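Local coordinates for phospholyase (Arthrobacter aurescens, PDB 5G4I), which catalyses, with pyridoxal phosphate as cofactor, the breakdown of O-phosphoethanolamine to acetaldehyde, ammonia and phosphate, and is a homologue of class III transaminases, at residues A[60-66]-A[412-418]; A[258-262]-A[365-369]; A[138-144]-A[170-176]; A[121-125]-A[148-154]. One frame throughout, in Å; residues are numbered along the deposited sequence.

Interaction 1: residues A[60-66]-A[412-418]. With PO4 (phosphate ion), chain D.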
# COMPACT_ATOMS: atom_id res chain seq x y z
N GLY A 60 25.09 -8.41 -3.87
CA GLY A 60 24.65 -9.03 -5.13
C GLY A 60 23.20 -9.43 -5.27
O GLY A 60 22.85 -10.30 -6.10
N TYR A 61 22.37 -8.78 -4.42
CA TYR A 61 20.97 -9.21 -4.26
C TYR A 61 19.88 -8.15 -4.31
O TYR A 61 18.78 -8.42 -4.82
CB TYR A 61 20.82 -10.06 -2.90
CG TYR A 61 19.38 -10.43 -2.55
CD1 TYR A 61 18.72 -11.33 -3.29
CD2 TYR A 61 18.70 -9.64 -1.66
CE1 TYR A 61 17.35 -11.54 -3.06
CE2 TYR A 61 17.34 -9.83 -1.44
CZ TYR A 61 16.77 -10.80 -2.13
OH TYR A 61 15.39 -10.93 -1.88
N ASN A 62 20.09 -7.00 -3.67
CA ASN A 62 18.97 -6.06 -3.41
C ASN A 62 18.66 -5.14 -4.59
O ASN A 62 19.50 -4.36 -5.01
CB ASN A 62 19.21 -5.24 -2.14
CG ASN A 62 19.09 -6.13 -0.89
OD1 ASN A 62 17.99 -6.60 -0.54
ND2 ASN A 62 20.26 -6.54 -0.35
N ASN A 63 17.40 -5.22 -5.08
CA ASN A 63 16.92 -4.34 -6.12
C ASN A 63 16.13 -3.10 -5.65
O ASN A 63 16.00 -2.11 -6.42
CB ASN A 63 16.07 -5.05 -7.14
CG ASN A 63 14.80 -5.64 -6.58
OD1 ASN A 63 14.62 -5.79 -5.38
ND2 ASN A 63 13.86 -5.97 -7.52
N VAL A 64 15.69 -3.04 -4.40
CA VAL A 64 15.03 -1.88 -3.89
C VAL A 64 15.95 -0.62 -3.89
O VAL A 64 15.52 0.47 -4.34
CB VAL A 64 14.33 -2.17 -2.51
CG1 VAL A 64 13.90 -0.89 -1.83
CG2 VAL A 64 13.17 -3.13 -2.70
N PRO A 65 17.23 -0.70 -3.41
CA PRO A 65 18.15 0.42 -3.51
C PRO A 65 18.77 0.51 -4.91
O PRO A 65 19.96 0.34 -5.16
CB PRO A 65 19.24 0.06 -2.46
CG PRO A 65 19.24 -1.36 -2.43
CD PRO A 65 17.80 -1.80 -2.61
N HIS A 66 17.85 0.75 -5.89
CA HIS A 66 18.18 0.82 -7.33
C HIS A 66 19.41 1.70 -7.64
O HIS A 66 20.25 1.29 -8.49
CB HIS A 66 16.95 1.46 -8.07
CG HIS A 66 16.98 1.34 -9.57
ND1 HIS A 66 16.97 0.13 -10.22
CD2 HIS A 66 16.98 2.30 -10.53
CE1 HIS A 66 16.94 0.37 -11.53
NE2 HIS A 66 16.97 1.66 -11.74
N LYS A 412 20.75 -16.77 -7.74
CA LYS A 412 20.24 -15.50 -8.25
C LYS A 412 21.10 -14.33 -7.85
O LYS A 412 21.37 -14.15 -6.63
CB LYS A 412 18.93 -15.24 -7.68
CG LYS A 412 18.26 -13.97 -8.13
CD LYS A 412 17.49 -13.37 -6.99
CE LYS A 412 16.01 -13.56 -7.02
NZ LYS A 412 15.32 -12.59 -6.15
N MET A 413 21.37 -13.48 -8.84
CA MET A 413 22.23 -12.28 -8.58
C MET A 413 21.65 -11.09 -9.27
O MET A 413 21.31 -11.18 -10.49
CB MET A 413 23.51 -12.59 -9.16
CG MET A 413 24.17 -13.66 -8.28
SD MET A 413 25.41 -14.74 -8.88
CE MET A 413 25.87 -14.88 -10.58
N ARG A 414 21.44 -10.06 -8.48
CA ARG A 414 20.54 -8.95 -8.85
C ARG A 414 20.95 -7.80 -7.96
O ARG A 414 20.22 -7.38 -7.10
CB ARG A 414 19.03 -9.37 -8.66
CG ARG A 414 17.95 -8.26 -8.95
CD ARG A 414 16.55 -8.53 -8.31
NE ARG A 414 16.76 -8.48 -6.86
CZ ARG A 414 15.83 -8.87 -5.96
NH1 ARG A 414 14.53 -9.06 -6.34
NH2 ARG A 414 16.02 -8.85 -4.66
N PRO A 415 22.11 -7.17 -8.29
CA PRO A 415 22.64 -6.08 -7.40
C PRO A 415 22.01 -4.72 -7.60
O PRO A 415 21.33 -4.55 -8.67
CB PRO A 415 24.13 -6.04 -7.82
CG PRO A 415 24.12 -6.47 -9.27
CD PRO A 415 23.08 -7.55 -9.35
N PRO A 416 22.20 -3.74 -6.74
CA PRO A 416 21.91 -2.33 -7.07
C PRO A 416 22.44 -1.97 -8.47
O PRO A 416 23.48 -2.51 -8.91
CB PRO A 416 22.59 -1.53 -5.93
CG PRO A 416 22.57 -2.57 -4.78
CD PRO A 416 22.88 -3.89 -5.41
N LEU A 417 21.72 -1.11 -9.21
CA LEU A 417 22.11 -0.79 -10.64
C LEU A 417 23.35 0.11 -10.74
O LEU A 417 23.79 0.44 -11.85
CB LEU A 417 20.90 -0.21 -11.44
CG LEU A 417 20.78 -0.89 -12.82
CD1 LEU A 417 20.22 -2.28 -12.75
CD2 LEU A 417 19.92 -0.04 -13.79
N VAL A 418 23.96 0.54 -9.62
CA VAL A 418 25.26 1.20 -9.57
C VAL A 418 26.42 0.19 -9.48
O VAL A 418 27.59 0.60 -9.42
CB VAL A 418 25.31 2.25 -8.44
CG1 VAL A 418 24.43 3.41 -8.69
CG2 VAL A 418 25.03 1.63 -7.08
P PO4 D . 12.72 -10.38 -3.51
O1 PO4 D . 12.56 -10.34 -4.91
O2 PO4 D . 13.59 -9.28 -2.90
O3 PO4 D . 13.78 -11.48 -3.51
O4 PO4 D . 11.55 -10.71 -2.63

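Interaction 2: residues A[258-262]-A[365-369]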
# COMPACT_ATOMS: atom_id res chain seq x y z
N GLY A 258 15.09 -0.43 -16.16
CA GLY A 258 16.38 -0.72 -16.86
C GLY A 258 17.20 -1.83 -16.33
O GLY A 258 18.33 -2.15 -16.85
N ARG A 259 16.61 -2.65 -15.46
CA ARG A 259 17.26 -3.90 -14.94
C ARG A 259 17.79 -4.83 -16.03
O ARG A 259 18.85 -5.45 -15.86
CB ARG A 259 16.28 -4.62 -14.03
CG ARG A 259 16.66 -6.05 -13.53
CD ARG A 259 17.85 -6.03 -12.62
NE ARG A 259 17.71 -5.16 -11.46
CZ ARG A 259 18.71 -5.04 -10.56
NH1 ARG A 259 19.86 -5.66 -10.79
NH2 ARG A 259 18.63 -4.17 -9.56
N THR A 260 17.03 -4.99 -17.10
CA THR A 260 17.42 -5.91 -18.19
C THR A 260 18.47 -5.31 -19.14
O THR A 260 18.98 -6.09 -19.99
CB THR A 260 16.20 -6.33 -19.11
OG1 THR A 260 15.72 -5.22 -19.82
CG2 THR A 260 15.06 -7.00 -18.30
N GLY A 261 18.81 -4.02 -19.02
CA GLY A 261 19.86 -3.39 -19.89
C GLY A 261 19.35 -3.04 -21.30
O GLY A 261 19.63 -1.91 -21.75
N SER A 262 18.61 -3.96 -21.96
CA SER A 262 18.24 -3.79 -23.35
C SER A 262 17.03 -2.93 -23.58
O SER A 262 16.72 -2.63 -24.75
CB SER A 262 18.10 -5.15 -24.02
OG SER A 262 17.20 -6.02 -23.34
N ARG A 365 19.49 -11.59 -18.21
CA ARG A 365 20.31 -10.62 -19.01
C ARG A 365 20.45 -9.33 -18.18
O ARG A 365 19.77 -9.20 -17.14
CB ARG A 365 19.80 -10.24 -20.42
CG ARG A 365 18.39 -9.70 -20.28
CD ARG A 365 17.96 -9.13 -21.60
NE ARG A 365 17.57 -10.20 -22.50
CZ ARG A 365 17.04 -10.02 -23.71
NH1 ARG A 365 16.85 -8.83 -24.24
NH2 ARG A 365 16.67 -11.13 -24.41
N GLY A 366 21.30 -8.46 -18.61
CA GLY A 366 21.51 -7.21 -17.96
C GLY A 366 22.05 -7.48 -16.58
O GLY A 366 23.03 -8.24 -16.43
N LEU A 367 21.45 -6.91 -15.55
CA LEU A 367 21.92 -7.14 -14.15
C LEU A 367 20.93 -8.05 -13.37
O LEU A 367 20.83 -7.96 -12.13
CB LEU A 367 22.29 -5.85 -13.41
CG LEU A 367 23.52 -5.14 -13.92
CD1 LEU A 367 23.79 -3.87 -13.20
CD2 LEU A 367 24.74 -6.09 -13.75
N PHE A 368 20.24 -8.96 -14.05
CA PHE A 368 19.45 -10.05 -13.40
C PHE A 368 19.92 -11.35 -14.03
O PHE A 368 19.53 -11.73 -15.13
CB PHE A 368 17.92 -9.83 -13.51
CG PHE A 368 17.12 -10.50 -12.45
CD1 PHE A 368 17.47 -11.76 -11.92
CD2 PHE A 368 15.99 -9.87 -11.91
CE1 PHE A 368 16.65 -12.41 -10.95
CE2 PHE A 368 15.24 -10.53 -10.97
CZ PHE A 368 15.59 -11.77 -10.43
N PHE A 369 20.82 -12.05 -13.30
CA PHE A 369 21.44 -13.30 -13.86
C PHE A 369 21.29 -14.42 -12.88
O PHE A 369 21.14 -14.27 -11.66
CB PHE A 369 22.96 -13.15 -14.25
CG PHE A 369 23.22 -12.75 -15.70
CD1 PHE A 369 23.29 -13.69 -16.72
CD2 PHE A 369 23.42 -11.40 -16.02
CE1 PHE A 369 23.47 -13.34 -17.98
CE2 PHE A 369 23.64 -11.02 -17.36
CZ PHE A 369 23.71 -11.95 -18.27

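Interaction 3: residues A[138-144]-A[170-176]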
# COMPACT_ATOMS: atom_id res chain seq x y z
N THR A 138 -13.96 -12.39 -15.23
CA THR A 138 -13.14 -12.57 -14.00
C THR A 138 -11.96 -13.51 -14.18
O THR A 138 -11.06 -13.60 -13.26
CB THR A 138 -13.99 -13.15 -12.83
OG1 THR A 138 -14.69 -14.37 -13.29
CG2 THR A 138 -15.01 -12.16 -12.36
N GLY A 139 -11.82 -14.28 -15.27
CA GLY A 139 -10.76 -15.25 -15.40
C GLY A 139 -9.33 -14.69 -15.45
O GLY A 139 -9.11 -13.64 -16.08
N VAL A 140 -8.42 -15.36 -14.72
CA VAL A 140 -7.00 -14.95 -14.67
C VAL A 140 -6.10 -16.05 -15.17
O VAL A 140 -6.15 -17.21 -14.66
CB VAL A 140 -6.63 -14.53 -13.23
CG1 VAL A 140 -5.11 -14.23 -13.11
CG2 VAL A 140 -7.46 -13.36 -12.75
N LEU A 141 -5.19 -15.75 -16.11
CA LEU A 141 -4.09 -16.64 -16.52
C LEU A 141 -2.78 -16.15 -15.88
O LEU A 141 -2.44 -14.96 -16.05
CB LEU A 141 -3.95 -16.60 -18.06
CG LEU A 141 -5.13 -17.15 -18.88
CD1 LEU A 141 -4.87 -16.90 -20.36
CD2 LEU A 141 -5.42 -18.59 -18.68
N VAL A 142 -2.14 -17.03 -15.14
CA VAL A 142 -0.85 -16.75 -14.51
C VAL A 142 0.09 -17.93 -14.75
O VAL A 142 -0.36 -19.05 -15.13
CB VAL A 142 -0.90 -16.52 -12.98
CG1 VAL A 142 -1.37 -15.12 -12.65
CG2 VAL A 142 -1.69 -17.64 -12.26
N SER A 143 1.42 -17.82 -14.48
CA SER A 143 2.26 -19.00 -14.49
C SER A 143 2.00 -19.91 -13.27
O SER A 143 1.50 -19.44 -12.24
CB SER A 143 3.76 -18.61 -14.48
OG SER A 143 4.28 -18.66 -13.20
N ASP A 144 2.38 -21.19 -13.42
CA ASP A 144 2.30 -22.17 -12.35
C ASP A 144 3.38 -22.08 -11.30
O ASP A 144 3.35 -22.91 -10.37
CB ASP A 144 2.21 -23.59 -12.90
CG ASP A 144 3.47 -24.09 -13.51
OD1 ASP A 144 4.55 -23.46 -13.54
OD2 ASP A 144 3.33 -25.22 -14.13
N HIS A 170 -11.58 -19.22 -10.66
CA HIS A 170 -11.45 -18.32 -11.82
C HIS A 170 -10.00 -18.28 -12.37
O HIS A 170 -9.73 -17.42 -13.25
CB HIS A 170 -11.93 -16.90 -11.47
CG HIS A 170 -11.11 -16.26 -10.35
ND1 HIS A 170 -11.19 -16.70 -9.02
CD2 HIS A 170 -10.24 -15.24 -10.37
CE1 HIS A 170 -10.33 -15.98 -8.29
NE2 HIS A 170 -9.77 -15.08 -9.08
N VAL A 171 -9.11 -19.13 -11.88
CA VAL A 171 -7.66 -19.03 -12.22
C VAL A 171 -7.30 -20.29 -13.02
O VAL A 171 -7.65 -21.43 -12.60
CB VAL A 171 -6.79 -18.87 -10.94
CG1 VAL A 171 -5.31 -18.67 -11.30
CG2 VAL A 171 -7.36 -17.76 -10.09
N ARG A 172 -6.44 -20.13 -14.05
CA ARG A 172 -5.72 -21.23 -14.67
C ARG A 172 -4.23 -20.94 -14.65
O ARG A 172 -3.83 -19.85 -15.14
CB ARG A 172 -6.23 -21.56 -16.10
CG ARG A 172 -7.71 -21.99 -16.17
CD ARG A 172 -7.98 -23.36 -15.50
NE ARG A 172 -9.41 -23.70 -15.66
CZ ARG A 172 -10.36 -23.25 -14.86
NH1 ARG A 172 -10.14 -22.42 -13.85
NH2 ARG A 172 -11.69 -23.43 -15.15
N ALA A 173 -3.44 -21.91 -14.12
CA ALA A 173 -1.98 -21.81 -14.08
C ALA A 173 -1.32 -22.45 -15.30
O ALA A 173 -1.70 -23.61 -15.70
CB ALA A 173 -1.51 -22.44 -12.82
N LEU A 174 -0.40 -21.76 -15.97
CA LEU A 174 0.29 -22.20 -17.20
C LEU A 174 1.70 -22.66 -16.91
O LEU A 174 2.45 -22.02 -16.16
CB LEU A 174 0.32 -21.05 -18.25
CG LEU A 174 -1.04 -20.49 -18.74
CD1 LEU A 174 -0.89 -19.22 -19.48
CD2 LEU A 174 -1.81 -21.53 -19.51
N ARG A 175 2.14 -23.73 -17.57
CA ARG A 175 3.57 -24.09 -17.55
C ARG A 175 4.25 -23.30 -18.65
O ARG A 175 4.02 -23.52 -19.86
CB ARG A 175 3.75 -25.63 -17.81
CG ARG A 175 5.24 -26.06 -17.76
CD ARG A 175 5.97 -25.93 -16.41
NE ARG A 175 5.30 -26.67 -15.34
CZ ARG A 175 5.77 -27.69 -14.65
NH1 ARG A 175 7.00 -28.17 -14.84
NH2 ARG A 175 4.98 -28.26 -13.75
N ILE A 176 5.01 -22.25 -18.25
CA ILE A 176 5.61 -21.34 -19.25
C ILE A 176 6.83 -22.06 -19.89
O ILE A 176 7.64 -22.63 -19.14
CB ILE A 176 6.05 -20.03 -18.54
CG1 ILE A 176 4.91 -19.30 -17.79
CG2 ILE A 176 6.78 -19.06 -19.48
CD1 ILE A 176 3.84 -18.68 -18.68
O HOH W 1 5.84 -21.88 -15.38

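Interaction 4: residues A[121-125]-A[148-154]. With PLP (pyridoxal-5'-phosphate), chain C.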
# COMPACT_ATOMS: atom_id res chain seq x y z
N SER A 121 2.09 -4.51 -4.50
CA SER A 121 0.76 -5.21 -4.27
C SER A 121 -0.38 -4.25 -4.57
O SER A 121 -1.41 -4.66 -5.15
CB SER A 121 0.64 -5.87 -2.83
OG SER A 121 1.56 -6.93 -2.69
N GLU A 122 -0.30 -3.02 -4.08
CA GLU A 122 -1.41 -2.03 -4.37
C GLU A 122 -1.54 -1.88 -5.86
O GLU A 122 -2.71 -1.74 -6.38
CB GLU A 122 -1.23 -0.69 -3.66
CG GLU A 122 -1.49 -0.64 -2.18
CD GLU A 122 -1.70 0.80 -1.67
OE1 GLU A 122 -0.95 1.78 -2.08
OE2 GLU A 122 -2.66 1.02 -0.82
N ALA A 123 -0.43 -1.84 -6.59
CA ALA A 123 -0.50 -1.64 -8.07
C ALA A 123 -1.19 -2.85 -8.74
O ALA A 123 -2.09 -2.69 -9.61
CB ALA A 123 0.87 -1.35 -8.65
N ASN A 124 -0.76 -4.06 -8.45
CA ASN A 124 -1.36 -5.24 -9.09
C ASN A 124 -2.81 -5.42 -8.63
O ASN A 124 -3.66 -5.82 -9.49
CB ASN A 124 -0.55 -6.53 -8.81
CG ASN A 124 0.69 -6.67 -9.67
OD1 ASN A 124 0.65 -6.30 -10.85
ND2 ASN A 124 1.72 -7.30 -9.15
N GLU A 125 -3.19 -5.15 -7.39
CA GLU A 125 -4.60 -5.16 -6.97
C GLU A 125 -5.39 -4.24 -7.83
O GLU A 125 -6.50 -4.63 -8.32
CB GLU A 125 -4.69 -4.72 -5.48
CG GLU A 125 -6.10 -4.68 -4.94
CD GLU A 125 -6.73 -5.99 -4.64
OE1 GLU A 125 -6.08 -7.05 -4.73
OE2 GLU A 125 -7.96 -6.00 -4.29
N HIS A 148 2.65 -12.33 -7.26
CA HIS A 148 2.36 -10.94 -7.68
C HIS A 148 1.90 -10.02 -6.55
O HIS A 148 1.57 -8.84 -6.74
CB HIS A 148 1.31 -10.99 -8.85
CG HIS A 148 1.82 -11.69 -10.06
ND1 HIS A 148 2.75 -11.15 -10.90
CD2 HIS A 148 1.54 -12.93 -10.57
CE1 HIS A 148 3.03 -12.02 -11.85
NE2 HIS A 148 2.35 -13.12 -11.66
N GLY A 149 1.88 -10.51 -5.31
CA GLY A 149 1.56 -9.71 -4.13
C GLY A 149 0.64 -10.37 -3.10
O GLY A 149 0.35 -11.57 -3.19
N ASN A 150 0.25 -9.56 -2.08
CA ASN A 150 -0.21 -10.11 -0.80
C ASN A 150 -1.64 -9.76 -0.34
O ASN A 150 -2.00 -9.96 0.85
CB ASN A 150 0.83 -9.70 0.24
CG ASN A 150 0.91 -8.22 0.38
OD1 ASN A 150 -0.07 -7.48 0.17
ND2 ASN A 150 2.10 -7.67 0.72
N THR A 151 -2.46 -9.19 -1.22
CA THR A 151 -3.89 -8.90 -0.98
C THR A 151 -4.70 -10.23 -1.05
O THR A 151 -4.19 -11.29 -1.51
CB THR A 151 -4.49 -7.88 -1.95
OG1 THR A 151 -4.40 -8.49 -3.25
CG2 THR A 151 -3.73 -6.54 -1.88
N THR A 152 -6.01 -10.19 -0.72
CA THR A 152 -6.93 -11.34 -0.94
C THR A 152 -7.03 -11.71 -2.42
O THR A 152 -6.85 -12.88 -2.80
CB THR A 152 -8.32 -11.03 -0.37
OG1 THR A 152 -8.20 -10.88 1.05
CG2 THR A 152 -9.25 -12.20 -0.68
N SER A 153 -7.25 -10.73 -3.30
CA SER A 153 -7.39 -11.10 -4.74
C SER A 153 -6.13 -11.69 -5.34
O SER A 153 -6.17 -12.56 -6.25
CB SER A 153 -8.00 -9.97 -5.62
OG SER A 153 -7.01 -9.02 -6.05
N LEU A 154 -4.97 -11.23 -4.85
CA LEU A 154 -3.69 -11.79 -5.28
C LEU A 154 -3.37 -13.17 -4.65
O LEU A 154 -2.80 -14.05 -5.29
CB LEU A 154 -2.59 -10.75 -5.06
CG LEU A 154 -2.70 -9.49 -5.94
CD1 LEU A 154 -1.75 -8.36 -5.44
CD2 LEU A 154 -2.45 -9.72 -7.41
N1 PLP C . 5.19 -8.62 -8.09
C2 PLP C . 6.49 -8.96 -8.21
C2A PLP C . 7.01 -9.54 -9.51
C3 PLP C . 7.42 -8.77 -7.07
O3 PLP C . 8.74 -9.10 -7.16
C4 PLP C . 6.86 -8.20 -5.82
C4A PLP C . 7.71 -7.97 -4.63
C5 PLP C . 5.41 -7.87 -5.82
C6 PLP C . 4.66 -8.11 -6.97
C5A PLP C . 4.77 -7.28 -4.59
O4P PLP C . 5.50 -6.14 -4.16
P PLP C . 5.21 -5.48 -2.72
O1P PLP C . 5.91 -6.40 -1.75
O2P PLP C . 5.82 -4.10 -2.83
O3P PLP C . 3.71 -5.49 -2.61
O HOH W 2 -8.07 -6.81 -7.52
O HOH W 3 -8.89 -7.92 -2.64

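Interaction 1: residues A[60-66]-A[412-418]
R414 runs beside Y61 and over N63 to reach a bound phosphate ion. Its chain leaves the backbone with CG opposite the backbone N (chi1 177°). R414 CB lies 4.0 Å from Y61 O. CG and CD then pass the CB of N63, with CD 3.7 Å from it. A bend at chi3 (65°) turns the guanidinium side-on to the backbone of Y61. R414 NE bonds Y61 O at 2.9 Å and NH2 bonds the same oxygen at 2.8 Å, from opposite faces of the carbonyl plane. The amide of N63 stacks on one guanidinium face, the planes 10° apart, and K412 NZ sits off the opposite face. NH2 also lies over the Y61 ring; R414 CZ is 4.6 Å from the ring centroid, a cation-pi contact. At the tip R414 NH1 donates to phosphate O1 at 2.8 Å, and R414 NH2 to phosphate O2 at 3.0 Å. NH1 has a further partner in Q254. A leucine here would probably leave the phosphate without its two-pronged donor and Y61 O without its two bonds. R90 of the second subunit and Q254 also bond this ion, which probably came from the crystallisation liquor. The pocket is cationic and rich in donors, and is consistent with a site that accepts the phosphate of a phosphorylated substrate.

Interaction 2: residues A[258-262]-A[365-369]
R259 NH1 donates to L367 O at 2.8 Å, and the same nitrogen has a second acceptor in P415 O. L367 O lies near the guanidinium plane of R259, but NH1 stands above the carbonyl plane of L367. The chain of R259 bends at chi2 and chi3 (66° and 56°), which brings NH1 to L367 O. On the way its CD packs 3.9 Å from F368 CB, and its CG meets the edge of the F368 ring. The backbones are tied too: L367 N bonds R259 O at 3.0 Å, almost straight on to the oxygen. At the other end R365 NH1 reaches S262 OG at 3.0 Å, with the hydroxyl in the guanidinium plane. R365 CD lies 3.6 Å from T260 O. G366 CA makes a C-H...O contact with T260 O, at 3.4 Å. A side chain on G366 would run into T260 and R259 O. Each segment contains a beta turn. Residues 258-261 form a type I turn. Residues 365-368 form the type II' turn of a two-residue beta hairpin, which joins the antiparallel strands 359-365 and 368-373 at the edge of their sheet.

Interaction 3: residues A[138-144]-A[170-176]
V140 and V171 pair in parallel at the edge of the large central sheet, in a beta-alpha-beta unit whose crossover carries helix 152-155. The axes of strands 140-143 and 171-174 cross at 29°. Five backbone bonds join the segments, from V140 N to H170 O at the start to D144 N to L174 O at the end. V140, V142, V171 and A173 point to one face of the sheet. The V142 and V171 side chains cross at a slant, with V142 CG2 3.9 Å from V171 CG1. L141 and R172 point to the other face. There L141 CD2 lies 4.0 Å from R172 CB, under cover of helix 187-207. The end of R172 turns away to bond A169 O and S204. At the start of the strands the H170 ring meets T138 with its edge, H170 CD2 being 3.4 Å from T138 O. The V140 side chain runs alongside this ring, and V171 CG2 sits over one of its faces. At the far end S143 CB touches I176 CG1, while D144 and R175 form a salt bridge. R175 NE reaches the syn lone pair of D144 OD2 at 2.7 Å, and the carboxylate and guanidinium planes are 67° apart. D144 CG sits between its own N and carbonyl carbon (chi1 72°), which turns the carboxylate back toward R175. With an alanine here, R175 would probably lose its charge partner and be freer to swing. The other carboxylate oxygen, D144 OD1, accepts from a water at 2.7 Å, and that water accepts from I176 N.

Interaction 4: residues A[121-125]-A[148-154]
The first turn of helix 120-135 rests on the loop 148-151, with S121 CA 4.6 Å from G149 CA, and faces the start of helix 152-155. G149 has an extended backbone with phi at 138°. A CB there would hit S121 OG. That hydroxyl joins loop and cofactor: S121 OG accepts from N150 N at 3.0 Å and donates to O3P of pyridoxal phosphate at 2.6 Å. S121 N bonds the same phosphate oxygen. One turn on, N124 ND2 donates to H148 O at 2.9 Å, in the carbonyl plane and on a lone pair. The N124 amide stands nearly upright to the H148 ring, 85° between planes. ND2 and H148 ND1 both also bond D251, another residue of the cofactor pocket, and N124 OD1 bonds T278. L154 CD2 packs 4.0 Å from N124 CB. E125 turns its carboxylate toward the helix start by a bend at chi2 (75°). Its OE1 takes T151 OG1 at 2.7 Å and S153 OG at a short 2.5 Å, from opposite faces of the carboxylate plane. T151 is the N-cap of helix 152-155, and its OG1 accepts from L154 N. E125 OE2 accepts from T152 N of the second subunit. A buried carboxylate is thus surrounded by donors at a helix N-terminus, which would probably stabilise its negative charge. The cofactor phosphate likewise sits at the start of helix 120-135, whose dipole would probably help to hold it.

Interactions 1 and 2 touch. M413 N lies 2.9 Å from F369 O, joining neighbouring strands of one sheet, and R414 CD packs 3.6 Å from F368 CE2. Interactions 3 and 4 also meet, through V142 CG1 and H148 CD2 at 4.2 Å, so the end of strand 140-143 packs against the loop that lines the cofactor. Interaction 4 holds pyridoxal phosphate directly. Interaction 1 also lies near the cofactor: the R414 side chain is about 6 Å from it at the nearest atoms, although interactions 1 and 4 themselves come no closer than about 11 Å. Q254 bonds both the phosphate ion of interaction 1 and the cofactor. Interactions 1 and 4 both touch the second subunit.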